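PDB 2WAD: penicillin-binding protein 2B from Streptococcus pneumoniae, which forms peptide cross-links between neighbouring glycan strands of the cell wall as a penicillin-binding transpeptidase of the elongation machinery. Local coordinates for residues 71-77 with 220-226; 96-100 with 211-215; 232-238 with 263-269; 387-391 with 528-532; 408-413 with 444-450. One frame throughout, in Å; residues are numbered along the deposited sequence.

Interaction 1 (71-77 with 220-226). Unlike the reference sequence in segment 220-226: Ile225 (reference Val).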
# COMPACT_ATOMS: atom_id res chain seq x y z
N LEU A 71 -3.28 5.40 -15.30
CA LEU A 71 -2.86 4.10 -14.81
C LEU A 71 -3.98 3.07 -14.84
O LEU A 71 -3.72 1.88 -14.71
CB LEU A 71 -2.32 4.24 -13.39
CG LEU A 71 -1.18 5.25 -13.25
CD1 LEU A 71 -0.71 5.23 -11.79
CD2 LEU A 71 -0.04 4.88 -14.21
N VAL A 72 -5.21 3.54 -14.98
CA VAL A 72 -6.37 2.66 -15.07
C VAL A 72 -7.32 3.12 -16.16
O VAL A 72 -7.07 4.09 -16.87
CB VAL A 72 -7.20 2.65 -13.78
CG1 VAL A 72 -6.37 2.12 -12.62
CG2 VAL A 72 -7.74 4.05 -13.51
N GLU A 73 -8.44 2.42 -16.28
CA GLU A 73 -9.32 2.59 -17.43
C GLU A 73 -10.73 2.20 -17.00
O GLU A 73 -10.92 1.15 -16.40
CB GLU A 73 -8.89 1.64 -18.54
CG GLU A 73 -9.60 1.85 -19.86
CD GLU A 73 -8.79 2.74 -20.77
OE1 GLU A 73 -8.22 3.73 -20.24
OE2 GLU A 73 -8.67 2.43 -21.98
N ASN A 74 -11.69 3.05 -17.33
CA ASN A 74 -13.10 2.69 -17.20
C ASN A 74 -13.62 2.31 -18.57
O ASN A 74 -13.72 3.15 -19.47
CB ASN A 74 -13.90 3.87 -16.66
CG ASN A 74 -13.75 4.04 -15.16
OD1 ASN A 74 -13.49 3.08 -14.45
ND2 ASN A 74 -13.95 5.26 -14.68
N THR A 75 -13.95 1.03 -18.76
CA THR A 75 -14.29 0.56 -20.09
C THR A 75 -15.80 0.33 -20.19
O THR A 75 -16.44 -0.09 -19.22
CB THR A 75 -13.38 -0.61 -20.53
OG1 THR A 75 -13.90 -1.24 -21.71
CG2 THR A 75 -13.17 -1.64 -19.42
N LEU A 76 -16.37 0.67 -21.34
CA LEU A 76 -17.82 0.68 -21.52
C LEU A 76 -18.26 -0.64 -22.16
O LEU A 76 -17.68 -1.07 -23.16
CB LEU A 76 -18.21 1.86 -22.42
CG LEU A 76 -19.15 2.97 -21.92
CD1 LEU A 76 -18.78 4.33 -22.49
CD2 LEU A 76 -20.63 2.67 -22.16
N LYS A 77 -19.27 -1.29 -21.58
CA LYS A 77 -19.85 -2.51 -22.16
C LYS A 77 -21.36 -2.38 -22.39
O LYS A 77 -21.99 -1.42 -21.93
CB LYS A 77 -19.55 -3.73 -21.29
CG LYS A 77 -19.96 -3.55 -19.84
CD LYS A 77 -19.46 -4.66 -18.93
CE LYS A 77 -19.89 -4.40 -17.49
NZ LYS A 77 -19.18 -5.27 -16.48
N SER A 220 -22.72 -0.49 -19.10
CA SER A 220 -22.12 -0.46 -17.76
C SER A 220 -20.60 -0.18 -17.82
O SER A 220 -20.13 0.46 -18.77
CB SER A 220 -22.41 -1.78 -17.06
OG SER A 220 -22.03 -1.76 -15.70
N TRP A 221 -19.83 -0.62 -16.82
CA TRP A 221 -18.36 -0.52 -16.83
C TRP A 221 -17.62 -1.74 -16.28
O TRP A 221 -18.06 -2.40 -15.33
CB TRP A 221 -17.81 0.65 -16.00
CG TRP A 221 -18.41 1.96 -16.27
CD1 TRP A 221 -18.10 2.81 -17.29
CD2 TRP A 221 -19.42 2.59 -15.49
NE1 TRP A 221 -18.88 3.94 -17.20
CE2 TRP A 221 -19.71 3.83 -16.11
CE3 TRP A 221 -20.13 2.23 -14.34
CZ2 TRP A 221 -20.67 4.71 -15.61
CZ3 TRP A 221 -21.10 3.11 -13.85
CH2 TRP A 221 -21.36 4.33 -14.49
N ASP A 222 -16.45 -2.00 -16.86
CA ASP A 222 -15.43 -2.75 -16.17
C ASP A 222 -14.35 -1.74 -15.81
O ASP A 222 -14.19 -0.70 -16.45
CB ASP A 222 -14.87 -3.88 -17.05
CG ASP A 222 -15.91 -4.95 -17.34
OD1 ASP A 222 -16.39 -5.59 -16.38
OD2 ASP A 222 -16.24 -5.16 -18.53
N ARG A 223 -13.63 -2.02 -14.73
CA ARG A 223 -12.49 -1.21 -14.37
C ARG A 223 -11.27 -2.03 -14.75
O ARG A 223 -11.11 -3.16 -14.28
CB ARG A 223 -12.52 -0.99 -12.86
CG ARG A 223 -11.27 -0.37 -12.27
CD ARG A 223 -11.22 1.13 -12.54
NE ARG A 223 -10.53 1.85 -11.48
CZ ARG A 223 -10.73 3.14 -11.24
NH1 ARG A 223 -11.59 3.83 -11.97
NH2 ARG A 223 -10.09 3.74 -10.25
N LYS A 224 -10.41 -1.47 -15.60
CA LYS A 224 -9.13 -2.14 -15.86
C LYS A 224 -7.85 -1.39 -15.46
O LYS A 224 -7.79 -0.17 -15.53
CB LYS A 224 -9.09 -2.74 -17.27
CG LYS A 224 -8.52 -1.87 -18.36
CD LYS A 224 -8.21 -2.74 -19.57
CE LYS A 224 -8.76 -2.10 -20.84
NZ LYS A 224 -8.03 -0.83 -21.13
N ILE A 225 -6.85 -2.14 -15.01
CA ILE A 225 -5.53 -1.63 -14.65
C ILE A 225 -4.61 -1.78 -15.86
O ILE A 225 -4.42 -2.89 -16.35
CB ILE A 225 -4.93 -2.45 -13.48
CG1 ILE A 225 -5.92 -2.48 -12.31
CG2 ILE A 225 -3.64 -1.82 -13.02
CD1 ILE A 225 -6.01 -3.80 -11.58
N LEU A 226 -4.07 -0.67 -16.36
CA LEU A 226 -3.19 -0.74 -17.52
C LEU A 226 -1.85 -1.36 -17.17
O LEU A 226 -1.43 -1.33 -16.01
CB LEU A 226 -2.98 0.65 -18.12
CG LEU A 226 -4.23 1.49 -18.40
CD1 LEU A 226 -3.83 2.89 -18.84
CD2 LEU A 226 -5.06 0.83 -19.48
O HOH W 1 -1.17 0.86 -14.21

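Interaction 2 (96-100 with 211-215). Unlike the reference sequence in segment 96-100: Ile96 (reference Thr).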
# COMPACT_ATOMS: atom_id res chain seq x y z
N ILE A 96 -41.07 -13.17 -16.63
CA ILE A 96 -40.03 -12.37 -17.26
C ILE A 96 -38.71 -13.14 -17.44
O ILE A 96 -38.02 -12.98 -18.47
CB ILE A 96 -39.81 -11.05 -16.49
CG1 ILE A 96 -41.03 -10.16 -16.66
CG2 ILE A 96 -38.53 -10.32 -16.92
CD1 ILE A 96 -41.01 -8.99 -15.68
N ALA A 97 -38.36 -13.97 -16.46
CA ALA A 97 -37.11 -14.74 -16.51
C ALA A 97 -37.12 -15.68 -17.70
O ALA A 97 -36.15 -15.71 -18.45
CB ALA A 97 -36.90 -15.53 -15.23
N LYS A 98 -38.22 -16.40 -17.90
CA LYS A 98 -38.30 -17.40 -18.96
C LYS A 98 -38.58 -16.91 -20.38
O LYS A 98 -38.25 -17.61 -21.33
CB LYS A 98 -39.25 -18.55 -18.58
CG LYS A 98 -40.69 -18.20 -18.60
CD LYS A 98 -41.41 -19.00 -17.53
CE LYS A 98 -42.38 -19.98 -18.13
NZ LYS A 98 -43.77 -19.73 -17.63
N LYS A 99 -39.19 -15.73 -20.53
CA LYS A 99 -39.15 -15.00 -21.80
C LYS A 99 -37.70 -14.60 -22.14
O LYS A 99 -37.29 -14.59 -23.30
CB LYS A 99 -40.02 -13.74 -21.76
CG LYS A 99 -41.51 -13.94 -21.91
CD LYS A 99 -41.93 -14.01 -23.38
CE LYS A 99 -42.20 -12.64 -23.98
NZ LYS A 99 -42.86 -12.83 -25.31
N LEU A 100 -36.94 -14.25 -21.11
CA LEU A 100 -35.57 -13.78 -21.31
C LEU A 100 -34.64 -14.92 -21.69
O LEU A 100 -33.69 -14.74 -22.44
CB LEU A 100 -35.05 -13.09 -20.04
CG LEU A 100 -33.67 -12.45 -20.21
CD1 LEU A 100 -33.74 -11.42 -21.32
CD2 LEU A 100 -33.16 -11.81 -18.92
N GLU A 211 -41.39 -6.30 -24.74
CA GLU A 211 -42.31 -7.39 -24.43
C GLU A 211 -42.14 -7.82 -22.98
O GLU A 211 -43.04 -8.45 -22.41
CB GLU A 211 -42.06 -8.59 -25.33
CG GLU A 211 -42.71 -8.50 -26.71
CD GLU A 211 -42.22 -9.62 -27.62
OE1 GLU A 211 -41.62 -10.60 -27.11
OE2 GLU A 211 -42.41 -9.52 -28.85
N MET A 212 -41.00 -7.42 -22.41
CA MET A 212 -40.59 -7.78 -21.05
C MET A 212 -40.49 -6.55 -20.12
O MET A 212 -39.53 -5.79 -20.19
CB MET A 212 -39.21 -8.44 -21.08
CG MET A 212 -39.13 -9.77 -21.83
SD MET A 212 -37.43 -10.38 -21.85
CE MET A 212 -36.68 -9.42 -23.16
N PRO A 213 -41.48 -6.37 -19.24
CA PRO A 213 -41.43 -5.24 -18.31
C PRO A 213 -40.12 -5.12 -17.55
O PRO A 213 -39.64 -6.09 -16.96
CB PRO A 213 -42.59 -5.54 -17.34
CG PRO A 213 -43.56 -6.32 -18.18
CD PRO A 213 -42.72 -7.16 -19.10
N GLY A 214 -39.53 -3.93 -17.57
CA GLY A 214 -38.37 -3.66 -16.75
C GLY A 214 -37.09 -3.92 -17.51
O GLY A 214 -36.04 -3.36 -17.18
N ILE A 215 -37.17 -4.76 -18.54
CA ILE A 215 -35.95 -5.19 -19.22
C ILE A 215 -35.52 -4.27 -20.36
O ILE A 215 -36.34 -3.83 -21.16
CB ILE A 215 -36.03 -6.65 -19.72
CG1 ILE A 215 -36.02 -7.61 -18.52
CG2 ILE A 215 -34.85 -6.95 -20.66
CD1 ILE A 215 -34.64 -7.77 -17.92

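Interaction 3 (232-238 with 263-269)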
# COMPACT_ATOMS: atom_id res chain seq x y z
N SER A 232 0.97 -2.71 -9.65
CA SER A 232 0.84 -3.40 -8.37
C SER A 232 0.33 -2.49 -7.24
O SER A 232 -0.31 -2.96 -6.30
CB SER A 232 2.20 -4.00 -7.97
OG SER A 232 3.24 -3.03 -8.07
N ILE A 233 0.62 -1.20 -7.34
CA ILE A 233 0.34 -0.25 -6.29
C ILE A 233 -1.05 0.38 -6.45
O ILE A 233 -1.61 0.91 -5.48
CB ILE A 233 1.46 0.79 -6.27
CG1 ILE A 233 2.73 0.18 -5.65
CG2 ILE A 233 1.03 2.06 -5.56
CD1 ILE A 233 4.00 0.95 -5.98
N VAL A 234 -1.61 0.30 -7.65
CA VAL A 234 -2.93 0.85 -7.92
C VAL A 234 -4.00 0.15 -7.09
O VAL A 234 -4.80 0.83 -6.46
CB VAL A 234 -3.31 0.83 -9.42
CG1 VAL A 234 -4.79 1.11 -9.62
CG2 VAL A 234 -2.47 1.83 -10.23
N GLY A 235 -4.04 -1.18 -7.12
CA GLY A 235 -4.99 -1.98 -6.36
C GLY A 235 -6.13 -2.48 -7.22
O GLY A 235 -6.14 -2.24 -8.43
N SER A 236 -7.10 -3.15 -6.62
CA SER A 236 -8.26 -3.61 -7.39
C SER A 236 -9.58 -3.02 -6.89
O SER A 236 -9.65 -2.46 -5.80
CB SER A 236 -8.32 -5.15 -7.40
OG SER A 236 -8.16 -5.64 -6.07
N VAL A 237 -10.61 -3.17 -7.71
CA VAL A 237 -11.96 -2.75 -7.36
C VAL A 237 -12.86 -3.98 -7.44
O VAL A 237 -12.68 -4.83 -8.32
CB VAL A 237 -12.47 -1.67 -8.34
CG1 VAL A 237 -13.82 -1.14 -7.91
CG2 VAL A 237 -11.49 -0.51 -8.39
N SER A 238 -13.83 -4.08 -6.54
CA SER A 238 -14.81 -5.16 -6.58
C SER A 238 -15.63 -5.13 -7.87
O SER A 238 -16.03 -4.06 -8.32
CB SER A 238 -15.76 -5.06 -5.40
OG SER A 238 -16.72 -4.05 -5.63
N VAL A 263 -16.33 -1.08 -5.23
CA VAL A 263 -15.49 -0.40 -4.27
C VAL A 263 -14.03 -0.87 -4.36
O VAL A 263 -13.75 -1.94 -4.91
CB VAL A 263 -16.04 -0.58 -2.83
CG1 VAL A 263 -17.53 -0.25 -2.79
CG2 VAL A 263 -15.81 -2.01 -2.35
N GLY A 264 -13.12 -0.05 -3.86
CA GLY A 264 -11.71 -0.42 -3.84
C GLY A 264 -11.45 -1.44 -2.75
O GLY A 264 -11.92 -1.27 -1.62
N THR A 265 -10.70 -2.49 -3.08
CA THR A 265 -10.44 -3.57 -2.14
C THR A 265 -8.96 -3.71 -1.80
O THR A 265 -8.60 -4.49 -0.92
CB THR A 265 -10.87 -4.91 -2.73
OG1 THR A 265 -10.39 -4.98 -4.07
CG2 THR A 265 -12.39 -5.02 -2.74
N SER A 266 -8.10 -2.97 -2.49
CA SER A 266 -6.68 -3.03 -2.13
C SER A 266 -5.91 -1.76 -2.52
O SER A 266 -6.27 -1.06 -3.46
CB SER A 266 -6.04 -4.27 -2.77
OG SER A 266 -6.04 -4.14 -4.18
N TYR A 267 -4.84 -1.47 -1.77
CA TYR A 267 -3.90 -0.40 -2.09
C TYR A 267 -4.52 0.97 -2.35
O TYR A 267 -5.48 1.34 -1.66
CB TYR A 267 -2.90 -0.87 -3.16
CG TYR A 267 -2.26 -2.16 -2.70
CD1 TYR A 267 -2.53 -3.37 -3.34
CD2 TYR A 267 -1.43 -2.18 -1.57
CE1 TYR A 267 -1.97 -4.57 -2.89
CE2 TYR A 267 -0.87 -3.36 -1.12
CZ TYR A 267 -1.15 -4.54 -1.79
OH TYR A 267 -0.61 -5.73 -1.34
N LEU A 268 -4.03 1.70 -3.34
CA LEU A 268 -4.59 3.02 -3.65
C LEU A 268 -6.11 3.05 -3.88
O LEU A 268 -6.80 3.98 -3.44
CB LEU A 268 -3.86 3.69 -4.82
CG LEU A 268 -2.38 4.08 -4.70
CD1 LEU A 268 -1.91 4.77 -5.99
CD2 LEU A 268 -2.16 4.98 -3.47
N GLU A 269 -6.66 2.05 -4.58
CA GLU A 269 -8.09 2.10 -4.92
C GLU A 269 -8.86 2.06 -3.61
O GLU A 269 -9.90 2.70 -3.49
CB GLU A 269 -8.56 0.92 -5.78
CG GLU A 269 -8.04 0.89 -7.21
CD GLU A 269 -8.90 1.66 -8.18
OE1 GLU A 269 -9.69 2.54 -7.75
OE2 GLU A 269 -8.79 1.37 -9.39
O HOH W 2 -8.37 -1.08 -10.05

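Interaction 4 (387-391 with 528-532)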
# COMPACT_ATOMS: atom_id res chain seq x y z
N VAL A 387 23.67 1.61 8.50
CA VAL A 387 22.99 2.84 8.15
C VAL A 387 22.40 3.52 9.40
O VAL A 387 22.40 4.73 9.48
CB VAL A 387 21.93 2.64 7.07
CG1 VAL A 387 22.61 2.21 5.77
CG2 VAL A 387 20.88 1.59 7.51
N VAL A 388 21.98 2.74 10.38
CA VAL A 388 21.22 3.27 11.50
C VAL A 388 22.06 3.95 12.58
O VAL A 388 21.50 4.41 13.56
CB VAL A 388 20.38 2.18 12.23
CG1 VAL A 388 19.44 1.43 11.26
CG2 VAL A 388 21.29 1.26 13.03
N LYS A 389 23.37 4.06 12.39
CA LYS A 389 24.23 4.52 13.46
C LYS A 389 23.96 5.95 13.94
O LYS A 389 24.18 6.29 15.11
CB LYS A 389 25.70 4.26 13.13
CG LYS A 389 26.03 2.78 13.23
CD LYS A 389 27.46 2.46 12.79
CE LYS A 389 27.70 0.96 12.98
NZ LYS A 389 29.02 0.43 12.53
N ALA A 390 23.45 6.79 13.05
CA ALA A 390 23.05 8.16 13.41
C ALA A 390 21.87 8.22 14.38
O ALA A 390 21.76 9.17 15.17
CB ALA A 390 22.71 8.93 12.17
N ALA A 391 20.99 7.22 14.33
CA ALA A 391 19.86 7.21 15.26
C ALA A 391 20.35 6.81 16.65
O ALA A 391 19.86 7.33 17.66
CB ALA A 391 18.70 6.31 14.77
N LEU A 528 13.33 2.92 6.16
CA LEU A 528 14.73 3.37 6.01
C LEU A 528 14.84 4.62 5.14
O LEU A 528 15.68 5.46 5.41
CB LEU A 528 15.65 2.23 5.50
CG LEU A 528 15.81 1.10 6.53
CD1 LEU A 528 16.23 -0.22 5.86
CD2 LEU A 528 16.88 1.51 7.51
N ALA A 529 13.96 4.79 4.13
CA ALA A 529 13.90 6.07 3.45
C ALA A 529 13.40 7.22 4.33
O ALA A 529 13.90 8.34 4.23
CB ALA A 529 13.07 6.01 2.17
N GLN A 530 12.38 6.98 5.14
CA GLN A 530 11.81 8.06 5.97
C GLN A 530 12.88 8.47 6.98
O GLN A 530 12.97 9.63 7.34
CB GLN A 530 10.58 7.57 6.76
CG GLN A 530 9.90 8.68 7.62
CD GLN A 530 8.60 8.17 8.24
OE1 GLN A 530 8.58 7.11 8.88
NE2 GLN A 530 7.49 8.86 7.97
N TYR A 531 13.69 7.52 7.42
CA TYR A 531 14.73 7.82 8.40
C TYR A 531 15.75 8.80 7.81
O TYR A 531 16.00 9.88 8.37
CB TYR A 531 15.35 6.51 8.92
CG TYR A 531 16.81 6.56 9.36
CD1 TYR A 531 17.20 7.38 10.41
CD2 TYR A 531 17.77 5.74 8.78
CE1 TYR A 531 18.50 7.42 10.85
CE2 TYR A 531 19.10 5.76 9.22
CZ TYR A 531 19.45 6.61 10.26
OH TYR A 531 20.74 6.68 10.73
N VAL A 532 16.31 8.48 6.65
CA VAL A 532 17.28 9.42 6.07
C VAL A 532 16.61 10.73 5.63
O VAL A 532 17.25 11.79 5.71
CB VAL A 532 18.15 8.82 4.93
CG1 VAL A 532 17.26 8.40 3.73
CG2 VAL A 532 19.16 9.88 4.48

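Interaction 5 (408-413 with 444-450). Unlike the reference sequence in segment 408-413: Pro412 (reference Ser). Unlike the reference sequence in segment 444-450: Ala446 (reference Thr), Val448 (reference Met).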
# COMPACT_ATOMS: atom_id res chain seq x y z
N LEU A 408 35.39 9.52 22.02
CA LEU A 408 35.45 8.29 22.77
C LEU A 408 36.65 7.54 22.20
O LEU A 408 37.22 7.93 21.18
CB LEU A 408 34.16 7.47 22.59
CG LEU A 408 32.80 7.96 23.11
CD1 LEU A 408 31.66 6.96 22.83
CD2 LEU A 408 32.83 8.25 24.58
N THR A 409 37.04 6.45 22.86
CA THR A 409 38.10 5.61 22.34
C THR A 409 37.46 4.51 21.50
O THR A 409 36.62 3.73 21.98
CB THR A 409 38.93 4.98 23.48
OG1 THR A 409 39.44 6.04 24.31
CG2 THR A 409 40.09 4.14 22.94
N ASP A 410 37.88 4.44 20.24
CA ASP A 410 37.59 3.27 19.43
C ASP A 410 38.55 2.17 19.88
O ASP A 410 39.77 2.31 19.77
CB ASP A 410 37.80 3.61 17.95
CG ASP A 410 37.21 2.57 17.03
OD1 ASP A 410 37.59 1.38 17.11
OD2 ASP A 410 36.32 2.95 16.24
N GLN A 411 37.97 1.08 20.39
CA GLN A 411 38.69 -0.09 20.90
C GLN A 411 37.73 -1.27 20.78
O GLN A 411 36.51 -1.07 20.68
CB GLN A 411 39.06 0.12 22.37
CG GLN A 411 37.84 0.53 23.20
CD GLN A 411 38.18 1.01 24.60
OE1 GLN A 411 39.05 0.44 25.25
NE2 GLN A 411 37.50 2.05 25.07
N PRO A 412 38.26 -2.50 20.78
CA PRO A 412 37.35 -3.64 20.81
C PRO A 412 36.54 -3.55 22.11
O PRO A 412 37.06 -3.06 23.10
CB PRO A 412 38.26 -4.87 20.85
CG PRO A 412 39.67 -4.37 20.55
CD PRO A 412 39.69 -2.89 20.82
N ILE A 413 35.30 -4.02 22.11
CA ILE A 413 34.46 -3.89 23.28
C ILE A 413 34.33 -5.29 23.83
O ILE A 413 33.90 -6.19 23.13
CB ILE A 413 33.04 -3.40 22.92
CG1 ILE A 413 33.06 -2.03 22.22
CG2 ILE A 413 32.12 -3.51 24.13
CD1 ILE A 413 33.93 -0.98 22.86
N SER A 444 32.15 3.29 12.97
CA SER A 444 32.69 2.68 14.18
C SER A 444 31.60 1.98 14.98
O SER A 444 30.62 2.61 15.40
CB SER A 444 33.32 3.77 15.06
OG SER A 444 33.52 3.28 16.36
N ASN A 445 31.77 0.68 15.21
CA ASN A 445 30.93 0.00 16.20
C ASN A 445 31.27 0.39 17.65
O ASN A 445 30.38 0.38 18.50
CB ASN A 445 30.98 -1.52 16.05
CG ASN A 445 30.17 -2.05 14.88
OD1 ASN A 445 29.25 -1.41 14.36
ND2 ASN A 445 30.50 -3.27 14.47
N ALA A 446 32.53 0.70 17.94
CA ALA A 446 32.94 1.03 19.32
C ALA A 446 32.17 2.23 19.85
O ALA A 446 31.81 2.27 21.04
CB ALA A 446 34.43 1.30 19.43
N TYR A 447 31.95 3.21 18.98
CA TYR A 447 31.30 4.45 19.43
C TYR A 447 29.84 4.21 19.85
O TYR A 447 29.39 4.75 20.89
CB TYR A 447 31.37 5.52 18.33
CG TYR A 447 31.09 6.94 18.81
CD1 TYR A 447 32.12 7.75 19.26
CD2 TYR A 447 29.79 7.45 18.84
CE1 TYR A 447 31.88 9.03 19.72
CE2 TYR A 447 29.54 8.74 19.31
CZ TYR A 447 30.59 9.51 19.74
OH TYR A 447 30.38 10.79 20.21
N VAL A 448 29.11 3.40 19.08
CA VAL A 448 27.68 3.20 19.29
C VAL A 448 27.40 2.15 20.37
O VAL A 448 26.35 2.21 21.00
CB VAL A 448 26.90 2.83 18.01
CG1 VAL A 448 26.75 4.04 17.08
CG2 VAL A 448 27.50 1.62 17.30
N VAL A 449 28.29 1.19 20.53
CA VAL A 449 28.18 0.21 21.59
C VAL A 449 28.46 0.85 22.97
O VAL A 449 27.75 0.60 23.94
CB VAL A 449 29.11 -1.00 21.34
CG1 VAL A 449 29.17 -1.88 22.57
CG2 VAL A 449 28.57 -1.84 20.18
N GLN A 450 29.48 1.70 23.05
CA GLN A 450 29.71 2.50 24.25
C GLN A 450 28.56 3.46 24.53
O GLN A 450 28.12 3.57 25.66
CB GLN A 450 31.05 3.26 24.15
CG GLN A 450 32.26 2.37 24.37
CD GLN A 450 33.59 3.10 24.18
OE1 GLN A 450 34.29 3.38 25.15
NE2 GLN A 450 33.95 3.37 22.92
O HOH W 3 35.86 5.54 25.31

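Interaction 1 (71-77 with 220-226)
Val72 to Lys77 pair with Ile225 back to Ser220 as neighbouring strands of a three-stranded antiparallel sheet in the dimerisation domain, 72-83 being its middle strand and 215-225 an outer one. The backbone ladder includes Thr75 N to Asp222 O at 2.9 Å, nearly straight at 173°, while Glu73 N to Lys224 O is bent and weak. Beyond the last pair, water 1 joins Leu71 O to Leu226 O.

Charged side chains bridge one face. Glu73 and Lys224 run side by side and form a long, weak salt bridge. Lys77, extended beyond CG, crosses Asp222 at about a right angle and brings NZ to 2.8 Å from Asp222 OD1, above the carboxylate plane.

The other face carries Val72, Asn74 and Arg223. The Arg223 chain bends at CG and CD, which turns its guanidinium back over the neighbouring strand; there it is also gripped by Glu269 through NE and by Gly61 O through NH1, while Asn74 ND2 goes to Arg60 O. Val72 CG2 sits over the centre of one guanidinium face, 3.9 Å from Arg223 CZ. At the edge, Arg223 NH1 donates to Asn74 OD1 at 3.2 Å, with the oxygen lying in the guanidinium plane.

Interaction 2 (96-100 with 211-215)
Ile96, in the last turn of helix 90-100, sends its two branches to different parts of the loop 211-215. CD1 lies 3.5 Å from Pro213 O and 4.1 Å from Pro213 CB, while CG2 slides past Ile215, approaching its CG1 to 4.0 Å. This isoleucine differs from the reference sequence. Three residues on, Lys99 packs its CB against Met212 CG at 4.1 Å, then bends twice, chi2 -85° and chi3 -87°, to swing the ammonium toward Glu211. Lys99 NZ meets Glu211 OE1 at 3.1 Å from above the carboxylate plane, a salt bridge on the surface that borders the apolar patch. Leu100 has CG anti to the backbone N (chi1 -174°), a setting that carries CD1 to Met212 SD at 3.9 Å; the leucine and methionine side chains cross at about a right angle.

The loop presents these groups through a type II turn from Met212 to Ile215, closed by Ile215 N to Met212 O, with Gly214 at the positive-phi position. The turn leads into strand 215-225, whose Ile215 also packs on Val80 and Phe82 of the central strand 72-83. Helix 90-100 is thereby seated against the sheet's end, with Leu181 of helix 169-182 touching Ile96 as well.

Interaction 3 (232-238 with 263-269)
The Tyr267 ring has Gly235 CA at its edge, near the ring plane, while Ser232 O and Ile233 O approach it obliquely. The carboxylate of Glu269 is met by a methyl, Val237 CG2 lying 3.4 Å from Glu269 CD with the two side chains at about a right angle. The oxygens of that glutamate are shared with Arg60 and Arg223; water 2 also links OE2 to Gly235 O.

Backbone bonds knit the segments together in the dimerisation domain. Glu269 N donates to Val234 O at 2.9 Å, Thr265 N to Ser236 O at 2.9 Å and an angle of 174°, and Ser238 N to Val263 O at 2.7 Å. Serine hydroxyls add to these: Ser266 OG accepts from Ser236 N at 2.8 Å, and Ser238 OG, placed between its backbone N and carbonyl carbon (chi1 77°), accepts from Val263 N at 3.0 Å. Ser238 OG also bonds Gly243 O. Gly235, with positive phi, puts its CA 3.3 Å from Ser266 O in a CA-H...O contact.

The short, weakly bonded helix 231-234 thus abuts helix 267-271, and Val234 and Glu269 both rest on Val72 of strand 72-83. Ile233 and Tyr267 touch Leu375 at one end, and Val263 touches Glu273 of helix 273-276 at the other.

Interaction 4 (387-391 with 528-532)
Tyr531 pushes its phenol end into the first turn of the segment 387-391, where OH lies 2.8 Å from Val387 O and 3.3 Å from Ala390 CB. The hydroxyl donates to that carbonyl, coming in tilted 20° from its plane, while Val387 O itself lies in the plane of the ring, at its edge. This bond ties down a peptide oxygen at the junction where a 3-10 turn passes into helix 389-398. The tyrosine gets there because CG is anti to the backbone N (chi1 150°), well short of a full 180°, directing the ring off helix 525-536 toward the other segment. Ala391 CB approaches the ring obliquely, 4.1 Å from Tyr531 CE1, and Val388 CA does likewise. One turn back along the same helix, Leu528 crosses Val387 at about a right angle, its CD2 meeting Val387 CG2 at 4.0 Å.

All the touching residues are buried, and the one side-chain polar group that segment 528-532 brings to the contact, the phenol hydroxyl, is spent on the carbonyl. The segment 387-391 follows directly on Ser386, inferred to be the acylated nucleophile, and contains Lys389, consistent with the SxxK motif of penicillin-recognising enzymes. Tyr531 meets this turn through Val387 O, while the Lys389 side chain leads off away from the contact, its NZ bonded to Ser386 OG, Ser443 O and Asn445 OD1.

Around the pair, Tyr485 stacks edge-to-face with Tyr531. Val387 rests on Val635 of strand 634-638, and Leu528 on Ala648 and Val650 of strand 645-650, placing the 3-10 turn and helix 525-536 against the central sheet of the transpeptidase domain.

Interaction 5 (408-413 with 444-450)
Leu408 lies across the ring of Tyr447, the two side chains at about a right angle. Its CD1 sits over one face, 3.9 Å from the ring centroid and offset toward the rim, a CH-pi contact. The ring's hydroxyl end is held by Gln406 O.

Gln450 extends from the helix toward the strand, and its amide is fixed through both its nitrogen and its oxygen. NE2 donates to Thr409 O at 2.9 Å and to Ala446 O at 3.1 Å, one turn back in its own helix; OE1 accepts from water 3, which in turn accepts from Thr409 N. The amides of Gln450 and Gln411 stand steeply to each other, 78° between planes. Ile413 and Val449 slide past each other in opposite directions, with Ile413 CG2 3.7 Å from Val449 CG1. Between these groups the CB of Ala446, a position that differs from the reference sequence, fits 3.4 Å from Gln411 O.

At the helix start Ser444 has OG anti to its backbone N (chi1 165°), where it does double duty: it accepts from Tyr447 N as N-cap and donates to Asp410 OD2 at 2.8 Å, from above the carboxylate plane. Asp410 OD2 is also bonded by Tyr425 OH.

The capped helix begins beside the active site, where Ser443 and Asn445, on either side of Ser444 in the chain, are consistent with the SxN motif of penicillin-binding proteins.

Interactions 1, 2 and 3, all partly buried, belong to the dimerisation domain; interactions 4 and 5, both buried, to the transpeptidase domain. Interaction 1 pairs strands 72-83 and 215-225 as a backbone ladder with charged side chains. Interaction 2 lies at the beginning of strand 215-225, where Ile215 also packs on strand 72-83, and is an apolar patch edged by one salt bridge. Interaction 3 touches interaction 1 through Arg223 with Glu269 and Val72 on Val234, but relies on backbone and hydroxyl bonds. Interaction 4 is largely apolar, with one phenol bond; interaction 5 is richer in side-chain amide and capping bonds. These two meet where Lys389 NZ reaches Asn445 OD1, beside the inferred nucleophile Ser386.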